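Local atomic coordinates of esterase LipW (Mycobacterium marinum, PDB entry 3QH4), a protein that probably hydrolyses ester bonds, as an alpha/beta-hydrolase-fold esterase with strict substrate selectivity. Residues Arg159-Ala173 / Pro185-Leu197. Sequence-based numbering, arbitrary orientation. Where two conformers were deposited one is given.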
loop_
_atom_site.group_PDB
_atom_site.type_symbol
_atom_site.label_atom_id
_atom_site.label_comp_id
_atom_site.label_asym_id
_atom_site.label_seq_id
_atom_site.Cartn_x
_atom_site.Cartn_y
_atom_site.Cartn_z
ATOM N N ARG A 159 -6.732 -15.985 10.608
ATOM C CA ARG A 159 -5.401 -15.606 10.098
ATOM C C ARG A 159 -5.593 -14.508 9.058
ATOM O O ARG A 159 -5.402 -14.715 7.852
ATOM C CB ARG A 159 -4.614 -16.819 9.558
ATOM C CG ARG A 159 -4.135 -17.726 10.665
ATOM C CD ARG A 159 -3.332 -18.894 10.079
ATOM N NE ARG A 159 -4.216 -19.795 9.352
ATOM C CZ ARG A 159 -3.804 -20.698 8.480
ATOM N NH1 ARG A 159 -2.501 -20.819 8.206
ATOM N NH2 ARG A 159 -4.708 -21.480 7.884
ATOM N N LEU A 160 -6.011 -13.349 9.550
ATOM C CA LEU A 160 -6.270 -12.188 8.693
ATOM C C LEU A 160 -5.190 -11.142 8.896
ATOM O O LEU A 160 -4.914 -10.726 10.036
ATOM C CB LEU A 160 -7.646 -11.595 8.993
ATOM C CG LEU A 160 -7.969 -10.209 8.399
ATOM C CD1 LEU A 160 -8.234 -10.350 6.928
ATOM C CD2 LEU A 160 -9.242 -9.646 9.121
ATOM N N ALA A 161 -4.583 -10.734 7.772
ATOM C CA ALA A 161 -3.573 -9.677 7.762
ATOM C C ALA A 161 -4.089 -8.531 6.887
ATOM O O ALA A 161 -4.997 -8.717 6.063
ATOM C CB ALA A 161 -2.243 -10.212 7.217
ATOM N N VAL A 162 -3.505 -7.356 7.080
ATOM C CA VAL A 162 -3.809 -6.201 6.248
ATOM C C VAL A 162 -2.481 -5.707 5.661
ATOM O O VAL A 162 -1.422 -5.906 6.268
ATOM C CB VAL A 162 -4.547 -5.085 7.050
ATOM C CG1 VAL A 162 -5.940 -5.577 7.550
ATOM C CG2 VAL A 162 -3.715 -4.590 8.252
ATOM N N ALA A 163 -2.527 -5.117 4.469
ATOM C CA ALA A 163 -1.306 -4.755 3.790
ATOM C C ALA A 163 -1.599 -3.639 2.822
ATOM O O ALA A 163 -2.745 -3.478 2.360
ATOM C CB ALA A 163 -0.725 -5.982 3.018
ATOM N N GLY A 164 -0.568 -2.874 2.503
ATOM C CA GLY A 164 -0.731 -1.875 1.444
ATOM C C GLY A 164 0.619 -1.323 1.051
ATOM O O GLY A 164 1.625 -1.575 1.736
ATOM N N SER A 165 0.611 -0.516 -0.002
ATOM C CA SER A 165 1.794 0.216 -0.441
ATOM C C SER A 165 1.434 1.682 -0.470
ATOM O O SER A 165 0.370 2.048 -1.007
ATOM C CB SER A 165 2.161 -0.208 -1.859
ATOM O OG SER A 165 3.213 0.575 -2.412
ATOM N N SER A 166 2.309 2.510 0.095
ATOM C CA SER A 166 2.180 3.979 -0.032
ATOM C C SER A 166 0.836 4.422 0.572
ATOM O O SER A 166 0.514 4.073 1.698
ATOM C CB SER A 166 2.327 4.395 -1.517
ATOM O OG SER A 166 2.604 5.784 -1.694
ATOM N N ALA A 167 0.052 5.195 -0.183
ATOM C CA ALA A 167 -1.277 5.610 0.315
ATOM C C ALA A 167 -2.168 4.412 0.671
ATOM O O ALA A 167 -3.010 4.480 1.587
ATOM C CB ALA A 167 -1.944 6.487 -0.758
ATOM N N GLY A 168 -2.039 3.295 -0.041
ATOM C CA GLY A 168 -2.771 2.088 0.385
ATOM C C GLY A 168 -2.359 1.564 1.747
ATOM O O GLY A 168 -3.166 0.975 2.473
ATOM N N ALA A 169 -1.092 1.751 2.100
ATOM C CA ALA A 169 -0.645 1.360 3.445
ATOM C C ALA A 169 -1.249 2.250 4.523
ATOM O O ALA A 169 -1.474 1.790 5.622
ATOM C CB ALA A 169 0.910 1.307 3.519
ATOM N N THR A 170 -1.566 3.495 4.174
ATOM C CA THR A 170 -2.273 4.411 5.091
ATOM C C THR A 170 -3.613 3.786 5.455
ATOM O O THR A 170 -4.000 3.745 6.637
ATOM C CB THR A 170 -2.518 5.787 4.417
ATOM O OG1 THR A 170 -1.325 6.207 3.722
ATOM C CG2 THR A 170 -2.861 6.824 5.487
ATOM N N LEU A 171 -4.303 3.286 4.436
ATOM C CA LEU A 171 -5.605 2.644 4.650
ATOM C C LEU A 171 -5.428 1.341 5.454
ATOM O O LEU A 171 -6.211 1.074 6.366
ATOM C CB LEU A 171 -6.285 2.358 3.327
ATOM C CG LEU A 171 -6.449 3.555 2.389
ATOM C CD1 LEU A 171 -6.990 3.063 1.012
ATOM C CD2 LEU A 171 -7.361 4.671 2.998
ATOM N N ALA A 172 -4.410 0.533 5.123
ATOM C CA ALA A 172 -4.147 -0.690 5.863
ATOM C C ALA A 172 -3.895 -0.389 7.332
ATOM O O ALA A 172 -4.357 -1.109 8.202
ATOM C CB ALA A 172 -2.938 -1.426 5.275
ATOM N N ALA A 173 -3.161 0.694 7.609
ATOM C CA ALA A 173 -2.891 1.079 8.999
ATOM C C ALA A 173 -4.226 1.443 9.702
ATOM O O ALA A 173 -4.414 1.201 10.918
ATOM C CB ALA A 173 -1.934 2.267 9.020
ATOM N N PRO A 185 -12.983 -6.942 12.973
ATOM C CA PRO A 185 -12.490 -8.287 13.319
ATOM C C PRO A 185 -10.973 -8.311 13.625
ATOM O O PRO A 185 -10.237 -7.444 13.136
ATOM C CB PRO A 185 -12.752 -9.083 12.046
ATOM C CG PRO A 185 -13.896 -8.395 11.402
ATOM C CD PRO A 185 -13.742 -6.948 11.707
ATOM N N PRO A 186 -10.501 -9.295 14.411
ATOM C CA PRO A 186 -9.064 -9.268 14.759
ATOM C C PRO A 186 -8.132 -9.421 13.554
ATOM O O PRO A 186 -8.452 -10.125 12.599
ATOM C CB PRO A 186 -8.880 -10.444 15.716
ATOM C CG PRO A 186 -10.271 -10.988 15.996
ATOM C CD PRO A 186 -11.267 -10.337 15.130
ATOM N N VAL A 187 -6.980 -8.760 13.632
ATOM C CA VAL A 187 -5.963 -8.767 12.562
ATOM C C VAL A 187 -4.634 -9.169 13.197
ATOM O O VAL A 187 -4.230 -8.585 14.201
ATOM C CB VAL A 187 -5.845 -7.339 11.925
ATOM C CG1 VAL A 187 -4.561 -7.185 11.093
ATOM C CG2 VAL A 187 -7.095 -7.040 11.037
ATOM N N ILE A 188 -3.960 -10.172 12.629
ATOM C CA ILE A 188 -2.763 -10.695 13.255
ATOM C C ILE A 188 -1.459 -10.105 12.722
ATOM O O ILE A 188 -0.386 -10.324 13.307
ATOM C CB ILE A 188 -2.679 -12.235 13.200
ATOM C CG1 ILE A 188 -2.510 -12.739 11.756
ATOM C CG2 ILE A 188 -3.923 -12.853 13.923
ATOM C CD1 ILE A 188 -2.165 -14.238 11.684
ATOM N N PHE A 189 -1.539 -9.350 11.629
ATOM C CA PHE A 189 -0.315 -8.803 11.071
ATOM C C PHE A 189 -0.648 -7.644 10.167
ATOM O O PHE A 189 -1.692 -7.678 9.495
ATOM C CB PHE A 189 0.417 -9.864 10.245
ATOM C CG PHE A 189 1.873 -9.543 10.006
ATOM C CD1 PHE A 189 2.828 -9.847 10.977
ATOM C CD2 PHE A 189 2.284 -8.949 8.808
ATOM C CE1 PHE A 189 4.184 -9.562 10.753
ATOM C CE2 PHE A 189 3.631 -8.619 8.589
ATOM C CZ PHE A 189 4.588 -8.939 9.565
ATOM N N GLN A 190 0.233 -6.644 10.130
ATOM C CA GLN A 190 0.094 -5.555 9.144
ATOM C C GLN A 190 1.385 -5.392 8.359
ATOM O O GLN A 190 2.488 -5.297 8.932
ATOM C CB GLN A 190 -0.327 -4.217 9.801
ATOM C CG GLN A 190 0.639 -3.641 10.838
ATOM C CD GLN A 190 0.165 -2.282 11.395
ATOM O OE1 GLN A 190 -0.385 -1.434 10.673
ATOM N NE2 GLN A 190 0.314 -2.117 12.705
ATOM N N LEU A 191 1.244 -5.282 7.046
ATOM C CA LEU A 191 2.422 -5.155 6.175
ATOM C C LEU A 191 2.324 -3.814 5.463
ATOM O O LEU A 191 1.381 -3.572 4.697
ATOM C CB LEU A 191 2.443 -6.324 5.173
ATOM C CG LEU A 191 3.645 -6.390 4.231
ATOM C CD1 LEU A 191 3.970 -7.857 3.938
ATOM C CD2 LEU A 191 3.333 -5.622 2.942
ATOM N N LEU A 192 3.232 -2.912 5.817
ATOM C CA LEU A 192 3.165 -1.518 5.345
ATOM C C LEU A 192 4.397 -1.255 4.471
ATOM O O LEU A 192 5.518 -1.033 4.978
ATOM C CB LEU A 192 3.114 -0.538 6.526
ATOM C CG LEU A 192 2.074 -0.813 7.613
ATOM C CD1 LEU A 192 2.225 0.169 8.767
ATOM C CD2 LEU A 192 0.642 -0.730 7.054
ATOM N N HIS A 193 4.194 -1.309 3.163
ATOM C CA HIS A 193 5.284 -0.979 2.246
ATOM C C HIS A 193 5.293 0.504 1.875
ATOM O O HIS A 193 4.285 1.047 1.409
ATOM C CB HIS A 193 5.255 -1.887 0.997
ATOM C CG HIS A 193 6.319 -1.556 -0.007
ATOM N ND1 HIS A 193 7.640 -1.374 0.348
ATOM C CD2 HIS A 193 6.260 -1.390 -1.353
ATOM C CE1 HIS A 193 8.348 -1.090 -0.735
ATOM N NE2 HIS A 193 7.533 -1.081 -1.776
ATOM N N GLN A 194 6.466 1.113 2.064
ATOM C CA GLN A 194 6.724 2.545 1.828
ATOM C C GLN A 194 5.481 3.401 2.165
ATOM O O GLN A 194 5.027 4.180 1.315
ATOM C CB GLN A 194 7.241 2.757 0.372
ATOM C CG GLN A 194 6.277 2.194 -0.694
ATOM C CD GLN A 194 6.746 2.301 -2.121
ATOM O OE1 GLN A 194 7.905 2.611 -2.397
ATOM N NE2 GLN A 194 5.837 2.014 -3.054
ATOM N N PRO A 195 4.959 3.261 3.402
ATOM C CA PRO A 195 3.664 3.888 3.749
ATOM C C PRO A 195 3.666 5.412 3.856
ATOM O O PRO A 195 4.641 6.033 4.300
ATOM C CB PRO A 195 3.324 3.284 5.111
ATOM C CG PRO A 195 4.706 2.995 5.761
ATOM C CD PRO A 195 5.524 2.510 4.550
ATOM N N VAL A 196 2.586 5.987 3.367
ATOM C CA VAL A 196 2.248 7.372 3.619
ATOM C C VAL A 196 1.647 7.400 5.033
ATOM O O VAL A 196 0.664 6.691 5.286
ATOM C CB VAL A 196 1.235 7.825 2.546
ATOM C CG1 VAL A 196 0.655 9.173 2.947
ATOM C CG2 VAL A 196 1.966 7.903 1.171
ATOM N N LEU A 197 2.212 8.204 5.943
ATOM C CA LEU A 197 1.828 8.143 7.353
ATOM C C LEU A 197 1.498 9.457 8.015
ATOM O O LEU A 197 0.694 9.466 8.944
ATOM C CB LEU A 197 2.945 7.444 8.176
ATOM C CG LEU A 197 3.129 5.974 7.832
ATOM C CD1 LEU A 197 4.384 5.497 8.500
ATOM C CD2 LEU A 197 1.942 5.186 8.336
HETATM O O HOH W 1 -7.103 -12.660 12.276
#
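A chi1 of 173° turns OG of Ser165 away from its own amide nitrogen, and a chi1 of 56° sets CG of Gln194 between its backbone N and carbonyl carbon, which brings the two side chains together: Gln194 NE2 donates to Ser165 OG over 3.1 Å, the hydroxyl lying close to the amide plane. CG of Gln194 also covers one face of the His193 ring, while its OE1 accepts from Gly289 N, which holds both ends of the amide. Thr170 OG1 donates to Val196 O at 2.6 Å, tying the helix to the chain beyond strand 189-193. Ser166 OG, in the conformer described of the two modelled, is hydrogen-bonded to His288 NE2. Ser166, with a positive phi, sits on the tight turn of a GxSxG nucleophile elbow and is probably the catalytic serine of a triad with His288 and Asp258. Its backbone N is bound by His193 O (2.8 Å), so the end of strand 189-193 helps hold the backbone of the elbow. Strands 160-165 and 189-193 run parallel, 7° apart, and backbone hydrogen bonds join the two segments from Ile188 N-Leu160 O to His193 N-Gly164 O. On the helix-facing side, Leu192 CD2 reaches Ala169 O (3.6 Å) and Ala172 CB, and Ala169 CB abuts Pro195 CB at 3.5 Å. The pair belongs to a beta-alpha-beta crossover through helix 167-181, with strands 85-91 and 250-255 flanking it in the central sheet and helix 298-315 packed on the face bearing Ala161, Phe189 and His193.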